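Side-chain contacts in protein CLPV1 (Pseudomonas aeruginosa, PDB 4UQW), which is the ClpV ATPase of type VI secretion, here its N domain, and probably helps to disassemble the TssB-TssC sheath: residues 52-57 and 150-155; 118-123 and 141-146; 27-32 and 44-49. All coordinates share one frame; numbering follows the deposited sequence.

Overall arrangement
Interaction 2 is the buried contact of the three: helix 116-124 meets the loop leading into helix 145-150 through aliphatic side chains, methyl to methyl at the nearest points. Interaction 1 is partly buried and mixed in chemistry, pairing a carboxylate with a phenyl ring and a side-chain methylene with a backbone carbonyl. Interaction 3 lies at the surface, where a ring of helix 17-33 meets an amide and an imidazole of helix 40-49. Interactions 1 and 2 have centres about 11 Å apart and join through F152, on Y118 and I121, and through L55, on V120. The centre of interaction 3 is about 21 Å from each of theirs; F44, in its segment 44-49, touches L55 and I123.

Interaction 1. Residues 52-57 and 150-155; sequences DSDLHQ and ERFDEY
D54 brings carboxylate oxygen OD2 obliquely to the F152 ring, 4.0 Å from CZ at the far end of the phenyl. The two side chains cross at about a right angle, and the planes of carboxylate and ring are perpendicular as well. F152 arrives there because its CG lies anti to the backbone N (chi1 -173°), which sends the ring out from the start of helix 152-156. The carboxylate has stronger partners than the ring: R115 forms a salt bridge with OD2, G117 N also donates to OD2, and S159 OG is bonded to OD1. These bonds probably fix its rotation and balance its charge beside the aromatic group.

One turn along, Q57 meets Y155 through its methylene, CB lying 3.3 Å from the backbone O of Y155. The Q57 chain then bends at chi2 and returns to its own segment, where NE2 gives a straight 2.9 Å hydrogen bond to D52 OD1. The donor meets OD1 on the syn side, tilted 23° from the carboxylate plane, while OD1 lies nearly in the amide plane of Q57. S53, the N-cap of helix 54-61, shares a short hydrogen bond of 2.6 Å between its OG and H56 ND1.

The contact thus brings the first turns of helices 54-61 and 152-156 together. Helix 116-124 lines it through T116 and I121, F109 and Y118 meet the F152 ring, and L55 packs on helix 40-49.

Interaction 2. Residues 118-123 and 141-146; sequences YLVIGI and AKLKVE
This contact belongs to the helical core of the Clp-type N domain, where helix 116-124 is met by the chain that runs from a 3-10 turn ending at 142 into helix 145-150. Two methyl pairs on successive residues of the helix make it, and no hydrogen bond crosses between the segments.

V120 and L143 form the first pair. V120 CG1 comes within 3.9 Å of L143 CD1, the side chains crossing at about a right angle, so that one branch of the valine meets one methyl of the leucine. L143 precedes the helix in extended conformation (psi 141°), and both residues direct CB at the opposing segment. L55 and L148 also touch V120, while I58 and S62 touch L143.

I121 and V145 form the second pair, where the backbones come nearest, with 6.3 Å between their CA atoms. The branch methyls meet, I121 CG2 to V145 CG2 at 4.2 Å, again with the side chains at about a right angle. In both residues CG2 is anti to the backbone N; at V145 this leaves CG1 (chi1 71°) between N and the carbonyl carbon. The longer arm of I121 leads to F152 instead, and L148 and T149 of helix 145-150 also cover this residue.

Between L143 and V145 sits K144, the N-cap residue, whose side chain takes no part in the methyl packing. It bends back over the preceding turn, and its NZ donates a 3.0 Å hydrogen bond to A141 O, lying in the carbonyl plane with a C=O...N angle of 159°.

Interaction 3. Residues 27-32 and 44-49; sequences TVFCKL and FHQILQ
F29 overlaps the amide end of Q46: NE2 is 3.7 Å from the ring atom CD2 and about as near to CG and to the methylene CB. The nitrogen approaches obliquely, and the ring and amide planes are turned 43° from each other. A bend at chi2 turns the amide end of Q46, and the Q46 side chain also touches A25, one turn before F29. No hydrogen bond links the two segments, so this is van der Waals contact between an amide and an aromatic ring.

The pair joins helix 17-33 to helix 40-49 within the Clp amino-terminal domain, across the link that carries strand 37-38. At F29 and Q46, where the backbones come nearest, the CA atoms are 8.6 Å apart, a distance bridged by the side chains.

H45 meets the same phenyl from the position just before Q46. Its NE2 is 4.4 Å from F29 CE2. The two ring planes make an angle of 41°, an oblique meeting. F29 reaches both partners with CG anti to its N (chi1 -178°). L77 of helix 66-79 touches both F29 and H45.

Interaction 1. Residues 52-57 and 150-155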
ATOM      1  N   ASP A  52     -10.978  -9.060   3.321  1.00 20.41           N
ATOM      2  CA  ASP A  52     -11.400  -7.668   3.459  1.00 17.92           C
ATOM      3  C   ASP A  52     -10.246  -6.848   3.999  1.00 19.27           C
ATOM      4  O   ASP A  52      -9.283  -7.396   4.560  1.00 18.87           O
ATOM      5  CB  ASP A  52     -12.628  -7.583   4.378  1.00 21.36           C
ATOM      6  CG  ASP A  52     -13.413  -6.272   4.233  1.00 22.46           C
ATOM      7  OD1 ASP A  52     -13.289  -5.551   3.223  1.00 21.51           O
ATOM      8  OD2 ASP A  52     -14.224  -5.986   5.162  1.00 26.80           O
ATOM      9  N   SER A  53     -10.352  -5.532   3.843  1.00 17.54           N
ATOM     10  CA  SER A  53      -9.338  -4.583   4.287  1.00 16.08           C
ATOM     11  C   SER A  53      -9.848  -3.168   4.051  1.00 16.91           C
ATOM     12  O   SER A  53     -10.885  -2.995   3.394  1.00 17.43           O
ATOM     13  CB  SER A  53      -8.017  -4.740   3.537  1.00 16.36           C
ATOM     14  OG  SER A  53      -8.204  -4.302   2.170  1.00 17.12           O
ATOM     15  N   ASP A  54      -9.110  -2.167   4.519  1.00 16.21           N
ATOM     16  CA  ASP A  54      -9.481  -0.791   4.171  1.00 14.55           C
ATOM     17  C   ASP A  54      -9.419  -0.607   2.659  1.00 16.48           C
ATOM     18  O   ASP A  54     -10.230   0.116   2.099  1.00 17.72           O
ATOM     19  CB  ASP A  54      -8.499   0.241   4.738  1.00 16.37           C
ATOM     20  CG  ASP A  54      -8.542   0.366   6.219  1.00 16.18           C
ATOM     21  OD1 ASP A  54      -9.483  -0.169   6.863  1.00 16.62           O
ATOM     22  OD2 ASP A  54      -7.641   1.078   6.700  1.00 15.34           O
ATOM     23  N   LEU A  55      -8.418  -1.208   2.016  1.00 16.69           N
ATOM     24  CA  LEU A  55      -8.286  -1.044   0.575  1.00 16.74           C
ATOM     25  C   LEU A  55      -9.530  -1.600  -0.164  1.00 17.83           C
ATOM     26  O   LEU A  55     -10.041  -0.978  -1.129  1.00 17.49           O
ATOM     27  CB  LEU A  55      -6.981  -1.747   0.088  1.00 15.69           C
ATOM     28  CG  LEU A  55      -6.667  -1.556  -1.378  1.00 20.64           C
ATOM     29  CD1 LEU A  55      -6.561  -0.053  -1.799  1.00 21.68           C
ATOM     30  CD2 LEU A  55      -5.289  -2.181  -1.605  1.00 23.78           C
ATOM     31  N   HIS A  56     -10.034  -2.783   0.242  1.00 15.72           N
ATOM     32  CA  HIS A  56     -11.243  -3.305  -0.369  1.00 16.14           C
ATOM     33  C   HIS A  56     -12.373  -2.316  -0.283  1.00 18.34           C
ATOM     34  O   HIS A  56     -13.144  -2.128  -1.255  1.00 21.28           O
ATOM     35  CB  HIS A  56     -11.743  -4.595   0.293  1.00 18.61           C
ATOM     36  CG  HIS A  56     -10.880  -5.814   0.106  1.00 17.84           C
ATOM     37  ND1 HIS A  56      -9.627  -5.957   0.671  1.00 20.39           N
ATOM     38  CD2 HIS A  56     -11.158  -7.007  -0.500  1.00 24.12           C
ATOM     39  CE1 HIS A  56      -9.164  -7.174   0.414  1.00 21.72           C
ATOM     40  NE2 HIS A  56     -10.073  -7.828  -0.292  1.00 25.34           N
ATOM     41  N   GLN A  57     -12.576  -1.785   0.923  1.00 17.68           N
ATOM     42  CA  GLN A  57     -13.710  -0.908   1.150  1.00 16.38           C
ATOM     43  C   GLN A  57     -13.557   0.423   0.452  1.00 18.14           C
ATOM     44  O   GLN A  57     -14.544   0.957  -0.053  1.00 20.11           O
ATOM     45  CB  GLN A  57     -13.902  -0.696   2.672  1.00 18.52           C
ATOM     46  CG  GLN A  57     -14.252  -2.047   3.326  1.00 18.77           C
ATOM     47  CD  GLN A  57     -15.557  -2.612   2.753  1.00 24.41           C
ATOM     48  OE1 GLN A  57     -16.528  -1.887   2.553  1.00 25.51           O
ATOM     49  NE2 GLN A  57     -15.559  -3.891   2.425  1.00 26.03           N
ATOM     50  N   GLU A 150     -11.926  13.398   4.805  1.00 22.20           N
ATOM     51  CA  GLU A 150     -13.052  13.942   5.546  1.00 23.95           C
ATOM     52  C   GLU A 150     -14.075  12.894   5.937  1.00 29.31           C
ATOM     53  O   GLU A 150     -14.833  13.090   6.905  1.00 27.39           O
ATOM     54  CB  GLU A 150     -13.683  15.038   4.701  1.00 29.56           C
ATOM     55  CG  GLU A 150     -12.736  16.205   4.510  1.00 53.14           C
ATOM     56  CD  GLU A 150     -13.004  17.335   5.503  1.00 77.64           C
ATOM     57  OE1 GLU A 150     -14.183  17.513   5.902  1.00 86.59           O
ATOM     58  OE2 GLU A 150     -12.037  18.028   5.896  1.00 82.56           O
ATOM     59  N   ARG A 151     -14.137  11.804   5.171  1.00 23.02           N
ATOM     60  CA  ARG A 151     -15.209  10.813   5.310  1.00 26.80           C
ATOM     61  C   ARG A 151     -14.591   9.401   5.485  1.00 18.86           C
ATOM     62  O   ARG A 151     -15.158   8.418   5.029  1.00 21.22           O
ATOM     63  CB  ARG A 151     -16.156  10.867   4.096  1.00 25.49           C
ATOM     64  CG  ARG A 151     -16.879  12.250   4.059  1.00 35.22           C
ATOM     65  CD  ARG A 151     -18.032  12.356   3.054  1.00 47.29           C
ATOM     66  NE  ARG A 151     -17.572  12.226   1.683  1.00 54.98           N
ATOM     67  CZ  ARG A 151     -18.161  11.459   0.766  1.00 68.24           C
ATOM     68  NH1 ARG A 151     -19.255  10.765   1.082  1.00 75.58           N
ATOM     69  NH2 ARG A 151     -17.664  11.388  -0.470  1.00 63.71           N
ATOM     70  N   PHE A 152     -13.442   9.372   6.153  1.00 18.72           N
ATOM     71  CA  PHE A 152     -12.663   8.127   6.256  1.00 18.88           C
ATOM     72  C   PHE A 152     -13.524   6.961   6.772  1.00 19.33           C
ATOM     73  O   PHE A 152     -13.495   5.839   6.207  1.00 19.98           O
ATOM     74  CB  PHE A 152     -11.463   8.350   7.178  1.00 18.90           C
ATOM     75  CG  PHE A 152     -10.518   7.169   7.201  1.00 18.63           C
ATOM     76  CD1 PHE A 152      -9.594   6.952   6.165  1.00 16.38           C
ATOM     77  CD2 PHE A 152     -10.592   6.244   8.243  1.00 19.64           C
ATOM     78  CE1 PHE A 152      -8.712   5.817   6.184  1.00 18.65           C
ATOM     79  CE2 PHE A 152      -9.751   5.114   8.270  1.00 17.55           C
ATOM     80  CZ  PHE A 152      -8.816   4.886   7.258  1.00 17.42           C
ATOM     81  N   ASP A 153     -14.261   7.182   7.854  1.00 20.72           N
ATOM     82  CA  ASP A 153     -15.035   6.069   8.420  1.00 20.13           C
ATOM     83  C   ASP A 153     -16.082   5.569   7.460  1.00 23.32           C
ATOM     84  O   ASP A 153     -16.369   4.357   7.415  1.00 23.32           O
ATOM     85  CB  ASP A 153     -15.707   6.496   9.743  1.00 20.92           C
ATOM     86  CG  ASP A 153     -14.700   6.608  10.883  1.00 25.19           C
ATOM     87  OD1 ASP A 153     -13.465   6.509  10.663  1.00 26.70           O
ATOM     88  OD2 ASP A 153     -15.145   6.797  12.036  1.00 29.04           O
ATOM     89  N   GLU A 154     -16.691   6.488   6.698  1.00 21.36           N
ATOM     90  CA  GLU A 154     -17.665   6.067   5.706  1.00 21.24           C
ATOM     91  C   GLU A 154     -16.978   5.204   4.628  1.00 22.96           C
ATOM     92  O   GLU A 154     -17.557   4.230   4.129  1.00 23.58           O
ATOM     93  CB  GLU A 154     -18.306   7.287   5.061  1.00 23.03           C
ATOM     94  CG  GLU A 154     -19.328   6.892   4.017  1.00 25.58           C
ATOM     95  CD  GLU A 154     -20.048   8.107   3.417  1.00 36.24           C
ATOM     96  OE1 GLU A 154     -19.907   9.232   3.938  1.00 35.22           O
ATOM     97  OE2 GLU A 154     -20.780   7.919   2.436  1.00 48.51           O
ATOM     98  N   TYR A 155     -15.765   5.596   4.230  1.00 21.39           N
ATOM     99  CA  TYR A 155     -15.078   4.829   3.189  1.00 18.53           C
ATOM    100  C   TYR A 155     -14.625   3.460   3.676  1.00 23.40           C
ATOM    101  O   TYR A 155     -14.673   2.501   2.898  1.00 24.35           O
ATOM    102  CB  TYR A 155     -13.890   5.639   2.593  1.00 17.21           C
ATOM    103  CG  TYR A 155     -14.371   6.585   1.518  1.00 21.03           C
ATOM    104  CD1 TYR A 155     -15.046   7.755   1.853  1.00 28.86           C
ATOM    105  CD2 TYR A 155     -14.172   6.293   0.175  1.00 28.93           C
ATOM    106  CE1 TYR A 155     -15.539   8.600   0.876  1.00 34.39           C
ATOM    107  CE2 TYR A 155     -14.641   7.167  -0.814  1.00 28.02           C
ATOM    108  CZ  TYR A 155     -15.315   8.297  -0.453  1.00 41.19           C
ATOM    109  OH  TYR A 155     -15.803   9.148  -1.429  1.00 45.75           O
TER

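Interaction 2. Residues 118-123 and 141-146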
ATOM      1  N   TYR A 118      -4.634   4.556   5.744  1.00 14.44           N
ATOM      2  CA  TYR A 118      -3.692   5.678   5.906  1.00 15.83           C
ATOM      3  C   TYR A 118      -2.565   5.595   4.882  1.00 15.01           C
ATOM      4  O   TYR A 118      -2.037   6.637   4.474  1.00 15.27           O
ATOM      5  CB  TYR A 118      -3.070   5.685   7.314  1.00 15.50           C
ATOM      6  CG  TYR A 118      -4.071   5.785   8.436  1.00 14.82           C
ATOM      7  CD1 TYR A 118      -5.357   6.217   8.241  1.00 14.90           C
ATOM      8  CD2 TYR A 118      -3.678   5.408   9.718  1.00 15.49           C
ATOM      9  CE1 TYR A 118      -6.268   6.319   9.311  1.00 16.74           C
ATOM     10  CE2 TYR A 118      -4.566   5.498  10.806  1.00 18.16           C
ATOM     11  CZ  TYR A 118      -5.849   5.923  10.582  1.00 19.67           C
ATOM     12  OH  TYR A 118      -6.765   5.950  11.624  1.00 21.44           O
ATOM     13  N   LEU A 119      -2.165   4.383   4.476  1.00 13.31           N
ATOM     14  CA  LEU A 119      -1.212   4.268   3.379  1.00 14.25           C
ATOM     15  C   LEU A 119      -1.780   4.879   2.098  1.00 15.75           C
ATOM     16  O   LEU A 119      -1.078   5.602   1.392  1.00 15.56           O
ATOM     17  CB  LEU A 119      -0.839   2.812   3.056  1.00 15.92           C
ATOM     18  CG  LEU A 119      -0.227   2.028   4.200  1.00 14.15           C
ATOM     19  CD1 LEU A 119      -0.185   0.531   3.805  1.00 16.90           C
ATOM     20  CD2 LEU A 119       1.221   2.497   4.463  1.00 15.78           C
ATOM     21  N   VAL A 120      -3.061   4.638   1.822  1.00 14.21           N
ATOM     22  CA  VAL A 120      -3.651   5.236   0.626  1.00 14.82           C
ATOM     23  C   VAL A 120      -3.641   6.762   0.714  1.00 13.72           C
ATOM     24  O   VAL A 120      -3.262   7.422  -0.256  1.00 15.52           O
ATOM     25  CB  VAL A 120      -5.097   4.709   0.459  1.00 13.85           C
ATOM     26  CG1 VAL A 120      -5.803   5.413  -0.709  1.00 17.26           C
ATOM     27  CG2 VAL A 120      -5.041   3.211   0.141  1.00 17.32           C
ATOM     28  N   ILE A 121      -4.028   7.349   1.861  1.00 14.61           N
ATOM     29  CA  ILE A 121      -4.032   8.786   1.986  1.00 14.56           C
ATOM     30  C   ILE A 121      -2.619   9.329   1.827  1.00 14.65           C
ATOM     31  O   ILE A 121      -2.407  10.312   1.092  1.00 16.20           O
ATOM     32  CB  ILE A 121      -4.596   9.208   3.356  1.00 15.49           C
ATOM     33  CG1 ILE A 121      -6.110   8.941   3.360  1.00 14.65           C
ATOM     34  CG2 ILE A 121      -4.298  10.699   3.652  1.00 16.74           C
ATOM     35  CD1 ILE A 121      -6.712   8.987   4.791  1.00 17.60           C
ATOM     36  N   GLY A 122      -1.637   8.708   2.472  1.00 14.03           N
ATOM     37  CA  GLY A 122      -0.276   9.237   2.390  1.00 13.98           C
ATOM     38  C   GLY A 122       0.240   9.201   0.937  1.00 15.55           C
ATOM     39  O   GLY A 122       0.945  10.119   0.469  1.00 15.91           O
ATOM     40  N   ILE A 123      -0.068   8.111   0.231  1.00 14.12           N
ATOM     41  CA  ILE A 123       0.289   8.035  -1.190  1.00 12.88           C
ATOM     42  C   ILE A 123      -0.378   9.131  -2.022  1.00 16.11           C
ATOM     43  O   ILE A 123       0.260   9.777  -2.845  1.00 16.76           O
ATOM     44  CB  ILE A 123      -0.067   6.595  -1.708  1.00 13.89           C
ATOM     45  CG1 ILE A 123       0.929   5.560  -1.161  1.00 14.16           C
ATOM     46  CG2 ILE A 123      -0.102   6.529  -3.273  1.00 17.93           C
ATOM     47  CD1 ILE A 123       0.451   4.063  -1.323  1.00 15.90           C
ATOM     48  N   ALA A 141      -7.008   6.775 -10.251  1.00 20.13           N
ATOM     49  CA  ALA A 141      -7.304   8.171 -10.472  1.00 21.91           C
ATOM     50  C   ALA A 141      -8.702   8.544 -10.029  1.00 23.04           C
ATOM     51  O   ALA A 141      -9.020   9.734  -9.864  1.00 26.18           O
ATOM     52  CB  ALA A 141      -7.094   8.524 -11.945  1.00 22.63           C
ATOM     53  N   LYS A 142      -9.534   7.550  -9.758  1.00 20.89           N
ATOM     54  CA  LYS A 142     -10.885   7.816  -9.241  1.00 21.16           C
ATOM     55  C   LYS A 142     -10.886   8.134  -7.724  1.00 22.34           C
ATOM     56  O   LYS A 142     -11.879   8.652  -7.183  1.00 28.07           O
ATOM     57  CB  LYS A 142     -11.790   6.609  -9.509  1.00 21.59           C
ATOM     58  CG  LYS A 142     -12.011   6.338 -11.016  1.00 23.69           C
ATOM     59  CD  LYS A 142     -12.782   5.081 -11.293  1.00 22.48           C
ATOM     60  CE  LYS A 142     -12.825   4.900 -12.814  1.00 24.75           C
ATOM     61  NZ  LYS A 142     -13.589   3.722 -13.211  1.00 23.51           N
ATOM     62  N   LEU A 143      -9.785   7.851  -7.034  1.00 20.43           N
ATOM     63  CA  LEU A 143      -9.720   8.182  -5.610  1.00 20.19           C
ATOM     64  C   LEU A 143      -9.688   9.670  -5.399  1.00 22.65           C
ATOM     65  O   LEU A 143      -9.009  10.400  -6.111  1.00 27.32           O
ATOM     66  CB  LEU A 143      -8.496   7.574  -4.952  1.00 19.67           C
ATOM     67  CG  LEU A 143      -8.417   6.058  -4.988  1.00 22.72           C
ATOM     68  CD1 LEU A 143      -7.082   5.663  -4.431  1.00 25.62           C
ATOM     69  CD2 LEU A 143      -9.557   5.482  -4.184  1.00 25.47           C
ATOM     70  N   LYS A 144     -10.381  10.116  -4.373  1.00 20.75           N
ATOM     71  CA  LYS A 144     -10.437  11.553  -4.100  1.00 21.87           C
ATOM     72  C   LYS A 144      -9.974  11.752  -2.690  1.00 21.34           C
ATOM     73  O   LYS A 144     -10.719  11.437  -1.760  1.00 23.13           O
ATOM     74  CB  LYS A 144     -11.876  12.114  -4.265  1.00 24.16           C
ATOM     75  CG  LYS A 144     -12.468  12.019  -5.700  1.00 30.24           C
ATOM     76  CD  LYS A 144     -11.506  12.592  -6.721  1.00 47.80           C
ATOM     77  CE  LYS A 144     -11.851  12.163  -8.159  1.00 58.35           C
ATOM     78  NZ  LYS A 144     -10.634  12.104  -9.039  1.00 56.72           N
ATOM     79  N   VAL A 145      -8.746  12.238  -2.505  1.00 21.00           N
ATOM     80  CA  VAL A 145      -8.202  12.258  -1.143  1.00 21.33           C
ATOM     81  C   VAL A 145      -8.999  13.176  -0.206  1.00 23.68           C
ATOM     82  O   VAL A 145      -9.016  12.937   1.004  1.00 20.78           O
ATOM     83  CB  VAL A 145      -6.681  12.623  -1.170  1.00 22.74           C
ATOM     84  CG1 VAL A 145      -6.446  14.095  -1.531  1.00 25.34           C
ATOM     85  CG2 VAL A 145      -6.006  12.309   0.205  1.00 22.70           C
ATOM     86  N   GLU A 146      -9.644  14.226  -0.718  1.00 21.62           N
ATOM     87  CA  GLU A 146     -10.430  15.088   0.141  1.00 24.95           C
ATOM     88  C   GLU A 146     -11.608  14.339   0.755  1.00 25.80           C
ATOM     89  O   GLU A 146     -11.961  14.546   1.930  1.00 27.44           O
ATOM     90  CB  GLU A 146     -10.959  16.304  -0.660  1.00 31.61           C
ATOM     91  CG  GLU A 146      -9.899  17.164  -1.344  1.00 48.91           C
ATOM     92  CD  GLU A 146      -8.794  17.627  -0.405  1.00 66.62           C
ATOM     93  OE1 GLU A 146      -9.090  17.894   0.783  1.00 73.38           O
ATOM     94  OE2 GLU A 146      -7.629  17.728  -0.865  1.00 70.85           O
TER

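Interaction 3. Residues 27-32 and 44-49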
ATOM      1  N   THR A  27       6.676 -10.026   0.107  1.00 17.60           N
ATOM      2  CA  THR A  27       8.079 -10.413  -0.046  1.00 18.17           C
ATOM      3  C   THR A  27       8.186 -11.849  -0.529  1.00 17.92           C
ATOM      4  O   THR A  27       8.987 -12.156  -1.420  1.00 18.36           O
ATOM      5  CB  THR A  27       8.811 -10.245   1.323  1.00 15.46           C
ATOM      6  OG1 THR A  27       8.816  -8.863   1.673  1.00 16.59           O
ATOM      7  CG2 THR A  27      10.256 -10.732   1.238  1.00 20.06           C
ATOM      8  N   VAL A  28       7.404 -12.738   0.056  1.00 17.29           N
ATOM      9  CA  VAL A  28       7.456 -14.154  -0.347  1.00 19.88           C
ATOM     10  C   VAL A  28       7.066 -14.269  -1.834  1.00 20.75           C
ATOM     11  O   VAL A  28       7.709 -14.996  -2.632  1.00 21.46           O
ATOM     12  CB  VAL A  28       6.526 -14.992   0.509  1.00 21.80           C
ATOM     13  CG1 VAL A  28       6.334 -16.441  -0.104  1.00 27.09           C
ATOM     14  CG2 VAL A  28       7.044 -15.001   1.973  1.00 24.89           C
ATOM     15  N   PHE A  29       6.028 -13.534  -2.230  1.00 21.79           N
ATOM     16  CA  PHE A  29       5.561 -13.576  -3.636  1.00 20.55           C
ATOM     17  C   PHE A  29       6.597 -13.019  -4.587  1.00 21.38           C
ATOM     18  O   PHE A  29       6.861 -13.602  -5.651  1.00 22.33           O
ATOM     19  CB  PHE A  29       4.248 -12.779  -3.738  1.00 23.54           C
ATOM     20  CG  PHE A  29       3.617 -12.759  -5.107  1.00 28.17           C
ATOM     21  CD1 PHE A  29       3.988 -11.814  -6.041  1.00 44.85           C
ATOM     22  CD2 PHE A  29       2.613 -13.649  -5.426  1.00 31.34           C
ATOM     23  CE1 PHE A  29       3.392 -11.773  -7.292  1.00 49.58           C
ATOM     24  CE2 PHE A  29       1.995 -13.606  -6.665  1.00 35.56           C
ATOM     25  CZ  PHE A  29       2.392 -12.668  -7.597  1.00 38.23           C
ATOM     26  N   CYS A  30       7.147 -11.856  -4.232  1.00 18.95           N
ATOM     27  CA  CYS A  30       8.187 -11.211  -5.026  1.00 19.85           C
ATOM     28  C   CYS A  30       9.351 -12.169  -5.286  1.00 23.00           C
ATOM     29  O   CYS A  30       9.860 -12.287  -6.408  1.00 22.33           O
ATOM     30  CB  CYS A  30       8.638  -9.958  -4.250  1.00 16.20           C
ATOM     31  SG  CYS A  30       9.957  -9.089  -5.139  1.00 18.51           S
ATOM     32  N   LYS A  31       9.767 -12.853  -4.235  1.00 21.00           N
ATOM     33  CA  LYS A  31      10.888 -13.795  -4.345  1.00 22.16           C
ATOM     34  C   LYS A  31      10.542 -14.994  -5.199  1.00 26.09           C
ATOM     35  O   LYS A  31      11.401 -15.447  -5.993  1.00 26.09           O
ATOM     36  CB  LYS A  31      11.328 -14.269  -2.978  1.00 24.70           C
ATOM     37  CG  LYS A  31      12.090 -13.205  -2.218  1.00 29.35           C
ATOM     38  CD  LYS A  31      12.687 -13.745  -0.935  1.00 34.72           C
ATOM     39  CE  LYS A  31      14.005 -14.567  -1.208  1.00 33.96           C
ATOM     40  NZ  LYS A  31      15.112 -13.699  -1.764  1.00 43.70           N
ATOM     41  N   LEU A  32       9.318 -15.520  -5.075  1.00 25.79           N
ATOM     42  CA  LEU A  32       8.908 -16.657  -5.911  1.00 26.75           C
ATOM     43  C   LEU A  32       8.951 -16.282  -7.392  1.00 28.53           C
ATOM     44  O   LEU A  32       9.303 -17.111  -8.250  1.00 32.33           O
ATOM     45  CB  LEU A  32       7.520 -17.148  -5.527  1.00 32.42           C
ATOM     46  CG  LEU A  32       7.529 -17.887  -4.193  1.00 47.97           C
ATOM     47  CD1 LEU A  32       6.120 -18.275  -3.812  1.00 55.51           C
ATOM     48  CD2 LEU A  32       8.439 -19.112  -4.247  1.00 55.00           C
ATOM     49  N   PHE A  44      -0.048  -4.170  -2.576  1.00 15.53           N
ATOM     50  CA  PHE A  44      -1.481  -3.934  -2.785  1.00 16.79           C
ATOM     51  C   PHE A  44      -2.156  -5.216  -3.319  1.00 17.75           C
ATOM     52  O   PHE A  44      -3.288  -5.553  -2.910  1.00 16.88           O
ATOM     53  CB  PHE A  44      -1.697  -2.755  -3.753  1.00 17.30           C
ATOM     54  CG  PHE A  44      -1.695  -1.447  -3.052  1.00 21.19           C
ATOM     55  CD1 PHE A  44      -0.791  -1.214  -2.052  1.00 27.90           C
ATOM     56  CD2 PHE A  44      -2.616  -0.435  -3.371  1.00 25.21           C
ATOM     57  CE1 PHE A  44      -0.755   0.010  -1.383  1.00 35.78           C
ATOM     58  CE2 PHE A  44      -2.582   0.792  -2.673  1.00 23.57           C
ATOM     59  CZ  PHE A  44      -1.660   0.995  -1.710  1.00 25.91           C
ATOM     60  N   HIS A  45      -1.478  -5.944  -4.228  1.00 15.58           N
ATOM     61  CA  HIS A  45      -2.042  -7.204  -4.689  1.00 16.93           C
ATOM     62  C   HIS A  45      -2.273  -8.169  -3.468  1.00 18.67           C
ATOM     63  O   HIS A  45      -3.340  -8.794  -3.347  1.00 19.50           O
ATOM     64  CB  HIS A  45      -1.122  -7.810  -5.754  1.00 19.70           C
ATOM     65  CG  HIS A  45      -1.496  -9.203  -6.102  1.00 22.62           C
ATOM     66  ND1 HIS A  45      -2.469  -9.525  -7.023  1.00 27.05           N
ATOM     67  CD2 HIS A  45      -1.057 -10.374  -5.580  1.00 19.89           C
ATOM     68  CE1 HIS A  45      -2.568 -10.845  -7.104  1.00 23.70           C
ATOM     69  NE2 HIS A  45      -1.731 -11.380  -6.234  1.00 25.50           N
ATOM     70  N   GLN A  46      -1.301  -8.238  -2.568  1.00 16.41           N
ATOM     71  CA  GLN A  46      -1.441  -9.142  -1.428  1.00 16.95           C
ATOM     72  C   GLN A  46      -2.527  -8.686  -0.476  1.00 17.19           C
ATOM     73  O   GLN A  46      -3.288  -9.531   0.079  1.00 18.49           O
ATOM     74  CB  GLN A  46      -0.100  -9.293  -0.672  1.00 17.16           C
ATOM     75  CG  GLN A  46       0.859 -10.210  -1.433  1.00 19.92           C
ATOM     76  CD  GLN A  46       0.390 -11.614  -1.615  1.00 21.43           C
ATOM     77  OE1 GLN A  46      -0.177 -12.270  -0.710  1.00 26.24           O
ATOM     78  NE2 GLN A  46       0.554 -12.068  -2.814  1.00 25.83           N
ATOM     79  N   ILE A  47      -2.675  -7.387  -0.289  1.00 15.16           N
ATOM     80  CA  ILE A  47      -3.766  -6.899   0.569  1.00 16.87           C
ATOM     81  C   ILE A  47      -5.118  -7.272  -0.034  1.00 17.46           C
ATOM     82  O   ILE A  47      -6.018  -7.752   0.709  1.00 17.65           O
ATOM     83  CB  ILE A  47      -3.648  -5.339   0.757  1.00 15.88           C
ATOM     84  CG1 ILE A  47      -2.445  -4.993   1.635  1.00 15.44           C
ATOM     85  CG2 ILE A  47      -4.985  -4.757   1.318  1.00 19.18           C
ATOM     86  CD1 ILE A  47      -2.004  -3.517   1.474  1.00 17.10           C
ATOM     87  N   LEU A  48      -5.248  -7.166  -1.354  1.00 16.79           N
ATOM     88  CA  LEU A  48      -6.530  -7.417  -2.004  1.00 17.99           C
ATOM     89  C   LEU A  48      -6.837  -8.919  -2.071  1.00 19.99           C
ATOM     90  O   LEU A  48      -7.977  -9.289  -2.394  1.00 20.93           O
ATOM     91  CB  LEU A  48      -6.534  -6.780  -3.402  1.00 17.43           C
ATOM     92  CG  LEU A  48      -6.651  -5.256  -3.212  1.00 21.14           C
ATOM     93  CD1 LEU A  48      -6.283  -4.596  -4.522  1.00 29.98           C
ATOM     94  CD2 LEU A  48      -8.032  -4.854  -2.790  1.00 22.53           C
ATOM     95  N   GLN A  49      -5.833  -9.781  -1.790  1.00 19.86           N
ATOM     96  CA  GLN A  49      -6.065 -11.238  -1.703  1.00 20.42           C
ATOM     97  C   GLN A  49      -6.795 -11.668  -0.424  1.00 21.48           C
ATOM     98  O   GLN A  49      -7.362 -12.775  -0.394  1.00 23.67           O
ATOM     99  CB  GLN A  49      -4.745 -12.011  -1.781  1.00 20.25           C
ATOM    100  CG  GLN A  49      -4.090 -11.989  -3.163  1.00 23.31           C
ATOM    101  CD  GLN A  49      -4.829 -12.870  -4.156  1.00 42.86           C
ATOM    102  OE1 GLN A  49      -5.692 -12.398  -4.884  1.00 37.38           O
ATOM    103  NE2 GLN A  49      -4.506 -14.166  -4.165  1.00 55.77           N
TER